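Local coordinates for viral structural protein 4 (Bombyx mori cytoplasmic polyhedrosis virus, PDB 6TZ0), which binds GTP and probably acts as a nucleotide-hydrolysing partner of the viral RNA-dependent RNA polymerase during transcription inside the capsid, at residues N69-M72 with Y73-I77; S423-L426 with I427-G430; N220-P223 with M224-S227; V282-D285 with Y286-Y290. One frame throughout, in Å; residues are numbered along the deposited sequence.

All four interactions are local, joining residues a few positions apart. Interaction 1 is the most buried: it forms the first turns of helix 70-79, combining backbone bonds with two methionines. Interaction 2 closes the C-terminal end of helix 417-427, on the surface, where side chains and a glycine finish what backbone bonds begin. Interactions 3 and 4 are surface loops, outside any regular helix. Residues 220-227 lead into strand 226-230 with a hydroxyl pair and an arginine with a leucine over its guanidinium face, whereas residues 282-290 approach helix 290-296 with two aspartates, one meeting a lysine and one a backbone N-H. No two of the four contacts touch.

Interaction 1: residues N69-M72 with Y73-I77; sequences NPRM and YADMI
Residues Asn69 to Met72 pair with Tyr73 to Met76 in the opening turns of helix 70-79, with Asn69 at the N-cap. The backbone bonds come first. Tyr73 N donates to Asn69 O at 3.1 Å, almost straight at 170°, and Ala74 N follows to Pro70 O at 2.9 Å. Asp75 N and Met76 N repeat the i+4 to i pattern with Arg71 O and Met72 O. Proline suits the first turn because its nitrogen has no hydrogen to offer and none is needed there.

The charged pair is looser. Arg71 and Asp75 run alongside each other, but Arg71 NE and Asp75 OD2 remain 5.2 Å apart, so any attraction is probably a weak one through space. What touches is the arginine's aliphatic part, with Arg71 CG 3.9 Å from Asp75 OD2.

Apolar and aromatic packing covers the rest. The Tyr73 ring meets Asn69 O obliquely, 3.2 Å from Tyr73 CD2, with Pro70 CA near the ring plane; its side chain also meets Leu56 of helix 41-60 and Leu138 of helix 136-146. Asn69 and Arg71 pack on Leu943, and Pro70 on Gln939, of the RNA-dependent RNA polymerase, a separate chain. A chi1 of -173° carries Met72 CG to where the flexible methionines cross obliquely, with Met72 CG 4.0 Å from Met76 SD.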
ATOM      1  N   ASN B  69      -0.897  -4.163 -34.777  1.00 37.23           N
ATOM      2  CA  ASN B  69       0.377  -4.875 -34.682  1.00 37.23           C
ATOM      3  C   ASN B  69       1.476  -3.900 -35.052  1.00 37.23           C
ATOM      4  O   ASN B  69       1.908  -3.842 -36.208  1.00 37.23           O
ATOM      5  CB  ASN B  69       0.403  -6.112 -35.578  1.00 37.23           C
ATOM      6  CG  ASN B  69       1.530  -7.064 -35.236  1.00 37.23           C
ATOM      7  OD1 ASN B  69       2.354  -6.787 -34.371  1.00 37.23           O
ATOM      8  ND2 ASN B  69       1.552  -8.209 -35.899  1.00 37.23           N
ATOM      9  N   PRO B  70       1.958  -3.110 -34.086  1.00 34.47           N
ATOM     10  CA  PRO B  70       2.935  -2.063 -34.413  1.00 34.47           C
ATOM     11  C   PRO B  70       4.299  -2.582 -34.836  1.00 34.47           C
ATOM     12  O   PRO B  70       5.002  -1.862 -35.551  1.00 34.47           O
ATOM     13  CB  PRO B  70       3.017  -1.245 -33.118  1.00 34.47           C
ATOM     14  CG  PRO B  70       2.575  -2.170 -32.054  1.00 34.47           C
ATOM     15  CD  PRO B  70       1.543  -3.051 -32.675  1.00 34.47           C
ATOM     16  N   ARG B  71       4.687  -3.803 -34.458  1.00 35.73           N
ATOM     17  CA  ARG B  71       5.922  -4.365 -34.996  1.00 35.73           C
ATOM     18  C   ARG B  71       5.778  -4.685 -36.479  1.00 35.73           C
ATOM     19  O   ARG B  71       6.705  -4.450 -37.263  1.00 35.73           O
ATOM     20  CB  ARG B  71       6.333  -5.609 -34.207  1.00 35.73           C
ATOM     21  CG  ARG B  71       7.660  -6.192 -34.661  1.00 35.73           C
ATOM     22  CD  ARG B  71       8.190  -7.299 -33.773  1.00 35.73           C
ATOM     23  NE  ARG B  71       7.288  -8.439 -33.682  1.00 35.73           N
ATOM     24  CZ  ARG B  71       6.843  -8.944 -32.536  1.00 35.73           C
ATOM     25  NH1 ARG B  71       6.020  -9.981 -32.537  1.00 35.73           N
ATOM     26  NH2 ARG B  71       7.259  -8.439 -31.384  1.00 35.73           N
ATOM     27  N   MET B  72       4.605  -5.171 -36.886  1.00 36.71           N
ATOM     28  CA  MET B  72       4.345  -5.464 -38.292  1.00 36.71           C
ATOM     29  C   MET B  72       4.327  -4.192 -39.131  1.00 36.71           C
ATOM     30  O   MET B  72       4.944  -4.140 -40.202  1.00 36.71           O
ATOM     31  CB  MET B  72       3.020  -6.204 -38.425  1.00 36.71           C
ATOM     32  CG  MET B  72       2.723  -6.713 -39.810  1.00 36.71           C
ATOM     33  SD  MET B  72       3.756  -8.108 -40.253  1.00 36.71           S
ATOM     34  CE  MET B  72       3.010  -9.367 -39.225  1.00 36.71           C
ATOM     35  N   TYR B  73       3.620  -3.158 -38.655  1.00 33.25           N
ATOM     36  CA  TYR B  73       3.607  -1.859 -39.328  1.00 33.25           C
ATOM     37  C   TYR B  73       5.002  -1.250 -39.402  1.00 33.25           C
ATOM     38  O   TYR B  73       5.379  -0.669 -40.428  1.00 33.25           O
ATOM     39  CB  TYR B  73       2.665  -0.890 -38.611  1.00 33.25           C
ATOM     40  CG  TYR B  73       1.182  -1.048 -38.868  1.00 33.25           C
ATOM     41  CD1 TYR B  73       0.603  -0.543 -40.024  1.00 33.25           C
ATOM     42  CD2 TYR B  73       0.352  -1.640 -37.928  1.00 33.25           C
ATOM     43  CE1 TYR B  73      -0.748  -0.664 -40.252  1.00 33.25           C
ATOM     44  CE2 TYR B  73      -1.000  -1.764 -38.150  1.00 33.25           C
ATOM     45  CZ  TYR B  73      -1.543  -1.273 -39.311  1.00 33.25           C
ATOM     46  OH  TYR B  73      -2.892  -1.396 -39.528  1.00 33.25           O
ATOM     47  N   ALA B  74       5.778  -1.382 -38.323  1.00 32.05           N
ATOM     48  CA  ALA B  74       7.132  -0.846 -38.295  1.00 32.05           C
ATOM     49  C   ALA B  74       8.027  -1.543 -39.306  1.00 32.05           C
ATOM     50  O   ALA B  74       8.810  -0.886 -40.000  1.00 32.05           O
ATOM     51  CB  ALA B  74       7.712  -0.974 -36.889  1.00 32.05           C
ATOM     52  N   ASP B  75       7.901  -2.867 -39.429  1.00 33.81           N
ATOM     53  CA  ASP B  75       8.697  -3.598 -40.411  1.00 33.81           C
ATOM     54  C   ASP B  75       8.302  -3.234 -41.836  1.00 33.81           C
ATOM     55  O   ASP B  75       9.176  -2.999 -42.678  1.00 33.81           O
ATOM     56  CB  ASP B  75       8.557  -5.100 -40.192  1.00 33.81           C
ATOM     57  CG  ASP B  75       9.169  -5.553 -38.891  1.00 33.81           C
ATOM     58  OD1 ASP B  75      10.078  -4.866 -38.388  1.00 33.81           O
ATOM     59  OD2 ASP B  75       8.746  -6.608 -38.375  1.00 33.81           O
ATOM     60  N   MET B  76       6.995  -3.136 -42.103  1.00 33.14           N
ATOM     61  CA  MET B  76       6.515  -2.822 -43.446  1.00 33.14           C
ATOM     62  C   MET B  76       6.920  -1.425 -43.887  1.00 33.14           C
ATOM     63  O   MET B  76       7.244  -1.211 -45.058  1.00 33.14           O
ATOM     64  CB  MET B  76       5.001  -2.962 -43.492  1.00 33.14           C
ATOM     65  CG  MET B  76       4.522  -4.373 -43.379  1.00 33.14           C
ATOM     66  SD  MET B  76       2.768  -4.456 -43.073  1.00 33.14           S
ATOM     67  CE  MET B  76       2.220  -3.797 -44.611  1.00 33.14           C
ATOM     68  N   ILE B  77       6.913  -0.458 -42.974  1.00 29.44           N
ATOM     69  CA  ILE B  77       7.245   0.900 -43.386  1.00 29.44           C
ATOM     70  C   ILE B  77       8.752   1.116 -43.385  1.00 29.44           C
ATOM     71  O   ILE B  77       9.324   1.580 -44.377  1.00 29.44           O
ATOM     72  CB  ILE B  77       6.527   1.925 -42.494  1.00 29.44           C
ATOM     73  CG1 ILE B  77       5.016   1.767 -42.625  1.00 29.44           C
ATOM     74  CG2 ILE B  77       6.923   3.326 -42.892  1.00 29.44           C
ATOM     75  CD1 ILE B  77       4.244   2.484 -41.568  1.00 29.44           C
TER

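Interaction 2: residues S423-L426 with I427-G430; sequences SELL and ISHG
A Schellman motif finishes helix 417-427, joining Leu426 and Ile427 to the residues that follow: Ile431 N turns back to Leu426 O, and Gly430 N reaches Ile427 O at 3.0 Å. Gly430 is the C-prime residue, and its positive phi of 74° is one that glycine adopts easily. Before the turn, ordinary helical bonds continue, with Ile427 N on Ser423 O and Ser428 N on Glu424 O at 3.0 Å. The pattern then shortens, because His429 N goes to Leu426 O, at 3.3 Å, and not to Leu425 O as another helical turn would require.

Two side chains take over the carbonyl thus left aside. Ser428 OG donates to Leu425 O at 2.6 Å, approaching from above the carbonyl plane; a chi1 of 68° folds the hydroxyl back over the last turn. His429 ND1 donates to the same oxygen at 3.1 Å, nearly along the C=O axis, and that oxygen lies in the imidazole plane at the ring's edge. A small hydroxyl and a ring N-H thus share one acceptor near the helix end, where carbonyl groups otherwise lack helical donors. Leu425 CD1 lies alongside the serine oxygen, 4.1 Å from Ser428 OG.

Exposed Ile427 and Glu424 lie on the outer surface. On the inner side, buried Leu426 packs on Met448 of helix 442-457 and on Val525 and Val526 of helix 524-537, while Leu425 and His429 both touch Glu451 of helix 442-457.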
ATOM      1  N   SER B 423      27.418  35.420  11.255  1.00 41.04           N
ATOM      2  CA  SER B 423      28.507  36.376  11.422  1.00 41.04           C
ATOM      3  C   SER B 423      29.280  36.115  12.709  1.00 41.04           C
ATOM      4  O   SER B 423      30.515  36.203  12.726  1.00 41.04           O
ATOM      5  CB  SER B 423      27.958  37.800  11.398  1.00 41.04           C
ATOM      6  OG  SER B 423      29.000  38.746  11.542  1.00 41.04           O
ATOM      7  N   GLU B 424      28.573  35.770  13.790  1.00 43.52           N
ATOM      8  CA  GLU B 424      29.256  35.380  15.022  1.00 43.52           C
ATOM      9  C   GLU B 424      30.044  34.091  14.836  1.00 43.52           C
ATOM     10  O   GLU B 424      31.145  33.939  15.383  1.00 43.52           O
ATOM     11  CB  GLU B 424      28.246  35.221  16.154  1.00 43.52           C
ATOM     12  CG  GLU B 424      27.602  36.515  16.589  1.00 43.52           C
ATOM     13  CD  GLU B 424      26.566  36.306  17.670  1.00 43.52           C
ATOM     14  OE1 GLU B 424      26.289  35.136  18.009  1.00 43.52           O
ATOM     15  OE2 GLU B 424      26.021  37.309  18.176  1.00 43.52           O
ATOM     16  N   LEU B 425      29.500  33.165  14.045  1.00 40.46           N
ATOM     17  CA  LEU B 425      30.186  31.911  13.764  1.00 40.46           C
ATOM     18  C   LEU B 425      31.445  32.137  12.935  1.00 40.46           C
ATOM     19  O   LEU B 425      32.437  31.421  13.097  1.00 40.46           O
ATOM     20  CB  LEU B 425      29.224  30.972  13.047  1.00 40.46           C
ATOM     21  CG  LEU B 425      29.645  29.529  12.854  1.00 40.46           C
ATOM     22  CD1 LEU B 425      29.780  28.905  14.218  1.00 40.46           C
ATOM     23  CD2 LEU B 425      28.609  28.801  12.029  1.00 40.46           C
ATOM     24  N   LEU B 426      31.423  33.124  12.039  1.00 41.25           N
ATOM     25  CA  LEU B 426      32.611  33.436  11.248  1.00 41.25           C
ATOM     26  C   LEU B 426      33.660  34.162  12.077  1.00 41.25           C
ATOM     27  O   LEU B 426      34.860  33.949  11.879  1.00 41.25           O
ATOM     28  CB  LEU B 426      32.235  34.268  10.024  1.00 41.25           C
ATOM     29  CG  LEU B 426      31.493  33.570   8.891  1.00 41.25           C
ATOM     30  CD1 LEU B 426      30.976  34.582   7.894  1.00 41.25           C
ATOM     31  CD2 LEU B 426      32.402  32.591   8.200  1.00 41.25           C
ATOM     32  N   ILE B 427      33.231  35.042  12.988  1.00 43.61           N
ATOM     33  CA  ILE B 427      34.172  35.710  13.886  1.00 43.61           C
ATOM     34  C   ILE B 427      34.848  34.700  14.812  1.00 43.61           C
ATOM     35  O   ILE B 427      36.046  34.813  15.103  1.00 43.61           O
ATOM     36  CB  ILE B 427      33.457  36.837  14.660  1.00 43.61           C
ATOM     37  CG1 ILE B 427      33.076  37.974  13.713  1.00 43.61           C
ATOM     38  CG2 ILE B 427      34.304  37.402  15.792  1.00 43.61           C
ATOM     39  CD1 ILE B 427      34.267  38.638  13.055  1.00 43.61           C
ATOM     40  N   SER B 428      34.119  33.657  15.227  1.00 43.03           N
ATOM     41  CA  SER B 428      34.698  32.647  16.113  1.00 43.03           C
ATOM     42  C   SER B 428      35.797  31.814  15.453  1.00 43.03           C
ATOM     43  O   SER B 428      36.564  31.159  16.166  1.00 43.03           O
ATOM     44  CB  SER B 428      33.606  31.717  16.638  1.00 43.03           C
ATOM     45  OG  SER B 428      33.075  30.916  15.601  1.00 43.03           O
ATOM     46  N   HIS B 429      35.887  31.805  14.125  1.00 42.44           N
ATOM     47  CA  HIS B 429      36.981  31.153  13.418  1.00 42.44           C
ATOM     48  C   HIS B 429      37.978  32.143  12.836  1.00 42.44           C
ATOM     49  O   HIS B 429      38.829  31.749  12.034  1.00 42.44           O
ATOM     50  CB  HIS B 429      36.445  30.262  12.300  1.00 42.44           C
ATOM     51  CG  HIS B 429      35.713  29.053  12.786  1.00 42.44           C
ATOM     52  ND1 HIS B 429      34.354  29.042  13.006  1.00 42.44           N
ATOM     53  CD2 HIS B 429      36.152  27.810  13.093  1.00 42.44           C
ATOM     54  CE1 HIS B 429      33.987  27.846  13.427  1.00 42.44           C
ATOM     55  NE2 HIS B 429      35.060  27.079  13.487  1.00 42.44           N
ATOM     56  N   GLY B 430      37.891  33.415  13.210  1.00 43.88           N
ATOM     57  CA  GLY B 430      38.816  34.395  12.688  1.00 43.88           C
ATOM     58  C   GLY B 430      38.582  34.789  11.252  1.00 43.88           C
ATOM     59  O   GLY B 430      39.479  35.352  10.622  1.00 43.88           O
TER

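Interaction 3: residues N220-P223 with M224-S227; sequences NLSP and MTRS
A surface contact at a sharp bend in the chain brings Leu221, Ser222 and Pro223 against Met224, Thr225 and Arg226, just where the loop after strand 204-208 enters strand 226-230. Its polar part centres on Ser222. Thr225 OG1 donates a hydrogen bond to Ser222 OG at 3.1 Å, and Ser222 O receives a weak bond from Arg226 N at 3.4 Å. Serine and threonine fit here because short hydroxyl side chains can bond to each other across the bend. Pro223, with its fixed phi, suits the bend itself, and Met224 curls back so that SD lies 3.8 Å from Pro223 CB.

The incoming strand pairs in parallel with 204-208, and Arg226 fastens its side chain to that same neighbour: NE donates to Arg204 O, and NH2 makes a weak bond to Pro205 O. The arginine chain bends at chi2 and chi3, both -68°, which turns a guanidinium face to Leu221. Leu221 CD2 sits over that face, offset toward its rim, 3.6 Å from Arg226 NH1. It also touches the aliphatic stem, at 3.7 Å from Arg226 CG. Phe206 of strand 204-208 meets both the leucine and the arginine side chains.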
ATOM      1  N   ASN B 220      27.245  30.779 -55.655  1.00 38.48           N
ATOM      2  CA  ASN B 220      26.406  30.001 -56.565  1.00 38.48           C
ATOM      3  C   ASN B 220      25.001  29.823 -56.007  1.00 38.48           C
ATOM      4  O   ASN B 220      24.495  28.712 -55.884  1.00 38.48           O
ATOM      5  CB  ASN B 220      27.055  28.655 -56.854  1.00 38.48           C
ATOM      6  CG  ASN B 220      28.218  28.763 -57.814  1.00 38.48           C
ATOM      7  OD1 ASN B 220      28.138  29.464 -58.819  1.00 38.48           O
ATOM      8  ND2 ASN B 220      29.308  28.072 -57.509  1.00 38.48           N
ATOM      9  N   LEU B 221      24.355  30.927 -55.669  1.00 34.92           N
ATOM     10  CA  LEU B 221      23.081  30.866 -54.979  1.00 34.92           C
ATOM     11  C   LEU B 221      21.938  30.979 -55.974  1.00 34.92           C
ATOM     12  O   LEU B 221      22.047  31.644 -57.006  1.00 34.92           O
ATOM     13  CB  LEU B 221      22.984  31.967 -53.927  1.00 34.92           C
ATOM     14  CG  LEU B 221      24.035  31.868 -52.818  1.00 34.92           C
ATOM     15  CD1 LEU B 221      23.880  33.001 -51.838  1.00 34.92           C
ATOM     16  CD2 LEU B 221      23.974  30.544 -52.113  1.00 34.92           C
ATOM     17  N   SER B 222      20.835  30.314 -55.650  1.00 37.54           N
ATOM     18  CA  SER B 222      19.655  30.266 -56.496  1.00 37.54           C
ATOM     19  C   SER B 222      18.434  30.278 -55.595  1.00 37.54           C
ATOM     20  O   SER B 222      18.532  29.866 -54.433  1.00 37.54           O
ATOM     21  CB  SER B 222      19.672  29.017 -57.387  1.00 37.54           C
ATOM     22  OG  SER B 222      19.639  27.844 -56.609  1.00 37.54           O
ATOM     23  N   PRO B 223      17.284  30.773 -56.075  1.00 38.06           N
ATOM     24  CA  PRO B 223      16.093  30.800 -55.214  1.00 38.06           C
ATOM     25  C   PRO B 223      15.573  29.423 -54.866  1.00 38.06           C
ATOM     26  O   PRO B 223      15.059  29.229 -53.760  1.00 38.06           O
ATOM     27  CB  PRO B 223      15.067  31.571 -56.053  1.00 38.06           C
ATOM     28  CG  PRO B 223      15.849  32.318 -57.037  1.00 38.06           C
ATOM     29  CD  PRO B 223      17.042  31.482 -57.344  1.00 38.06           C
ATOM     30  N   MET B 224      15.713  28.459 -55.764  1.00 40.56           N
ATOM     31  CA  MET B 224      15.122  27.141 -55.609  1.00 40.56           C
ATOM     32  C   MET B 224      15.964  26.201 -54.765  1.00 40.56           C
ATOM     33  O   MET B 224      15.622  25.022 -54.661  1.00 40.56           O
ATOM     34  CB  MET B 224      14.886  26.518 -56.985  1.00 40.56           C
ATOM     35  CG  MET B 224      13.847  27.237 -57.821  1.00 40.56           C
ATOM     36  SD  MET B 224      14.476  28.778 -58.510  1.00 40.56           S
ATOM     37  CE  MET B 224      13.201  29.168 -59.704  1.00 40.56           C
ATOM     38  N   THR B 225      17.042  26.667 -54.188  1.00 34.65           N
ATOM     39  CA  THR B 225      17.926  25.777 -53.449  1.00 34.65           C
ATOM     40  C   THR B 225      18.256  26.290 -52.055  1.00 34.65           C
ATOM     41  O   THR B 225      18.351  25.496 -51.119  1.00 34.65           O
ATOM     42  CB  THR B 225      19.210  25.569 -54.279  1.00 34.65           C
ATOM     43  OG1 THR B 225      18.853  25.071 -55.572  1.00 34.65           O
ATOM     44  CG2 THR B 225      20.165  24.580 -53.628  1.00 34.65           C
ATOM     45  N   ARG B 226      18.403  27.596 -51.882  1.00 31.66           N
ATOM     46  CA  ARG B 226      18.922  28.149 -50.644  1.00 31.66           C
ATOM     47  C   ARG B 226      17.916  29.106 -50.024  1.00 31.66           C
ATOM     48  O   ARG B 226      17.142  29.762 -50.726  1.00 31.66           O
ATOM     49  CB  ARG B 226      20.245  28.881 -50.892  1.00 31.66           C
ATOM     50  CG  ARG B 226      21.304  28.034 -51.571  1.00 31.66           C
ATOM     51  CD  ARG B 226      21.814  26.913 -50.696  1.00 31.66           C
ATOM     52  NE  ARG B 226      22.588  27.356 -49.543  1.00 31.66           N
ATOM     53  CZ  ARG B 226      23.905  27.516 -49.554  1.00 31.66           C
ATOM     54  NH1 ARG B 226      24.586  27.282 -50.664  1.00 31.66           N
ATOM     55  NH2 ARG B 226      24.542  27.907 -48.463  1.00 31.66           N
ATOM     56  N   SER B 227      17.931  29.173 -48.701  1.00 32.57           N
ATOM     57  CA  SER B 227      17.194  30.170 -47.944  1.00 32.57           C
ATOM     58  C   SER B 227      18.193  31.090 -47.259  1.00 32.57           C
ATOM     59  O   SER B 227      19.380  30.779 -47.160  1.00 32.57           O
ATOM     60  CB  SER B 227      16.264  29.511 -46.926  1.00 32.57           C
ATOM     61  OG  SER B 227      16.998  28.800 -45.957  1.00 32.57           O
TER

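Interaction 4: residues V282-D285 with Y286-Y290; sequences VGDD and YLKEY
Asp284 comes first among the touching residues: its OD1 faces Lys288 NZ in a long salt bridge of 3.7 Å. The lysine chain is stretched out fully beyond CG, which carries its ammonium group across to the carboxylate. The same aspartate has a closer tie, since OD2 accepts a hydrogen bond from Asp281 N, so the lysine probably adds only a modest attraction at the surface.

Asp285 follows, and its side chain closes an Asx turn: OD2 accepts from Leu287 N at 3.0 Å, with an N-H...O angle of 159°. The amide meets the oxygen from above the carboxylate plane. A near-trans chi1 of -167° swings the carboxylate forward over the next residues, bringing OD2 3.4 Å from Leu287 CB. Aspartate suits this place, its short side chain reaching an amide two residues on.

Beyond it, a type II turn from Leu287 to Tyr290 contains Glu289, the N-cap of helix 290-296. The loop lies between strand 266-271 and that helix, and buried Tyr286 ties it to strand 255-261 by packing edge-to-face with Trp260, while also touching Ile307 and Ile510.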
ATOM      1  N   VAL B 282      26.420  45.833 -29.419  1.00 35.16           N
ATOM      2  CA  VAL B 282      27.697  45.233 -29.052  1.00 35.16           C
ATOM      3  C   VAL B 282      28.504  46.235 -28.237  1.00 35.16           C
ATOM      4  O   VAL B 282      28.771  47.354 -28.689  1.00 35.16           O
ATOM      5  CB  VAL B 282      28.469  44.780 -30.296  1.00 35.16           C
ATOM      6  CG1 VAL B 282      29.847  44.295 -29.913  1.00 35.16           C
ATOM      7  CG2 VAL B 282      27.714  43.682 -31.005  1.00 35.16           C
ATOM      8  N   GLY B 283      28.889  45.839 -27.028  1.00 35.49           N
ATOM      9  CA  GLY B 283      29.645  46.684 -26.132  1.00 35.49           C
ATOM     10  C   GLY B 283      28.861  47.186 -24.947  1.00 35.49           C
ATOM     11  O   GLY B 283      29.452  47.806 -24.056  1.00 35.49           O
ATOM     12  N   ASP B 284      27.555  46.940 -24.906  1.00 37.03           N
ATOM     13  CA  ASP B 284      26.728  47.440 -23.822  1.00 37.03           C
ATOM     14  C   ASP B 284      26.973  46.656 -22.541  1.00 37.03           C
ATOM     15  O   ASP B 284      27.356  45.486 -22.552  1.00 37.03           O
ATOM     16  CB  ASP B 284      25.248  47.370 -24.190  1.00 37.03           C
ATOM     17  CG  ASP B 284      24.861  48.396 -25.220  1.00 37.03           C
ATOM     18  OD1 ASP B 284      25.525  49.448 -25.288  1.00 37.03           O
ATOM     19  OD2 ASP B 284      23.882  48.160 -25.953  1.00 37.03           O
ATOM     20  N   ASP B 285      26.726  47.322 -21.427  1.00 37.74           N
ATOM     21  CA  ASP B 285      26.991  46.801 -20.101  1.00 37.74           C
ATOM     22  C   ASP B 285      25.919  45.786 -19.714  1.00 37.74           C
ATOM     23  O   ASP B 285      24.819  45.766 -20.267  1.00 37.74           O
ATOM     24  CB  ASP B 285      27.037  47.962 -19.109  1.00 37.74           C
ATOM     25  CG  ASP B 285      27.607  47.574 -17.772  1.00 37.74           C
ATOM     26  OD1 ASP B 285      28.840  47.404 -17.682  1.00 37.74           O
ATOM     27  OD2 ASP B 285      26.824  47.442 -16.807  1.00 37.74           O
ATOM     28  N   TYR B 286      26.267  44.920 -18.762  1.00 33.10           N
ATOM     29  CA  TYR B 286      25.326  43.925 -18.266  1.00 33.10           C
ATOM     30  C   TYR B 286      24.200  44.558 -17.462  1.00 33.10           C
ATOM     31  O   TYR B 286      23.076  44.049 -17.472  1.00 33.10           O
ATOM     32  CB  TYR B 286      26.076  42.895 -17.426  1.00 33.10           C
ATOM     33  CG  TYR B 286      25.233  41.802 -16.818  1.00 33.10           C
ATOM     34  CD1 TYR B 286      24.748  40.758 -17.591  1.00 33.10           C
ATOM     35  CD2 TYR B 286      24.949  41.799 -15.462  1.00 33.10           C
ATOM     36  CE1 TYR B 286      23.992  39.751 -17.029  1.00 33.10           C
ATOM     37  CE2 TYR B 286      24.197  40.799 -14.893  1.00 33.10           C
ATOM     38  CZ  TYR B 286      23.719  39.782 -15.679  1.00 33.10           C
ATOM     39  OH  TYR B 286      22.967  38.785 -15.114  1.00 33.10           O
ATOM     40  N   LEU B 287      24.472  45.661 -16.767  1.00 33.54           N
ATOM     41  CA  LEU B 287      23.440  46.294 -15.958  1.00 33.54           C
ATOM     42  C   LEU B 287      22.489  47.148 -16.776  1.00 33.54           C
ATOM     43  O   LEU B 287      21.374  47.414 -16.320  1.00 33.54           O
ATOM     44  CB  LEU B 287      24.074  47.137 -14.858  1.00 33.54           C
ATOM     45  CG  LEU B 287      24.830  46.303 -13.831  1.00 33.54           C
ATOM     46  CD1 LEU B 287      25.519  47.189 -12.822  1.00 33.54           C
ATOM     47  CD2 LEU B 287      23.896  45.330 -13.149  1.00 33.54           C
ATOM     48  N   LYS B 288      22.909  47.602 -17.950  1.00 36.05           N
ATOM     49  CA  LYS B 288      21.979  48.198 -18.894  1.00 36.05           C
ATOM     50  C   LYS B 288      21.001  47.140 -19.380  1.00 36.05           C
ATOM     51  O   LYS B 288      21.417  46.056 -19.804  1.00 36.05           O
ATOM     52  CB  LYS B 288      22.735  48.801 -20.071  1.00 36.05           C
ATOM     53  CG  LYS B 288      21.849  49.456 -21.100  1.00 36.05           C
ATOM     54  CD  LYS B 288      22.669  50.113 -22.186  1.00 36.05           C
ATOM     55  CE  LYS B 288      21.780  50.762 -23.227  1.00 36.05           C
ATOM     56  NZ  LYS B 288      22.575  51.436 -24.285  1.00 36.05           N
ATOM     57  N   GLU B 289      19.704  47.458 -19.289  1.00 32.74           N
ATOM     58  CA  GLU B 289      18.595  46.569 -19.667  1.00 32.74           C
ATOM     59  C   GLU B 289      18.646  45.243 -18.910  1.00 32.74           C
ATOM     60  O   GLU B 289      18.348  44.185 -19.464  1.00 32.74           O
ATOM     61  CB  GLU B 289      18.553  46.327 -21.178  1.00 32.74           C
ATOM     62  CG  GLU B 289      18.393  47.586 -22.010  1.00 32.74           C
ATOM     63  CD  GLU B 289      17.066  48.281 -21.807  1.00 32.74           C
ATOM     64  OE1 GLU B 289      16.059  47.597 -21.534  1.00 32.74           O
ATOM     65  OE2 GLU B 289      17.031  49.523 -21.927  1.00 32.74           O
ATOM     66  N   TYR B 290      19.009  45.313 -17.625  1.00 31.00           N
ATOM     67  CA  TYR B 290      19.175  44.116 -16.805  1.00 31.00           C
ATOM     68  C   TYR B 290      17.861  43.393 -16.567  1.00 31.00           C
ATOM     69  O   TYR B 290      17.825  42.158 -16.544  1.00 31.00           O
ATOM     70  CB  TYR B 290      19.817  44.482 -15.466  1.00 31.00           C
ATOM     71  CG  TYR B 290      19.780  43.358 -14.456  1.00 31.00           C
ATOM     72  CD1 TYR B 290      20.609  42.257 -14.586  1.00 31.00           C
ATOM     73  CD2 TYR B 290      18.899  43.392 -13.380  1.00 31.00           C
ATOM     74  CE1 TYR B 290      20.564  41.223 -13.676  1.00 31.00           C
ATOM     75  CE2 TYR B 290      18.845  42.363 -12.473  1.00 31.00           C
ATOM     76  CZ  TYR B 290      19.681  41.284 -12.623  1.00 31.00           C
ATOM     77  OH  TYR B 290      19.632  40.262 -11.710  1.00 31.00           O
TER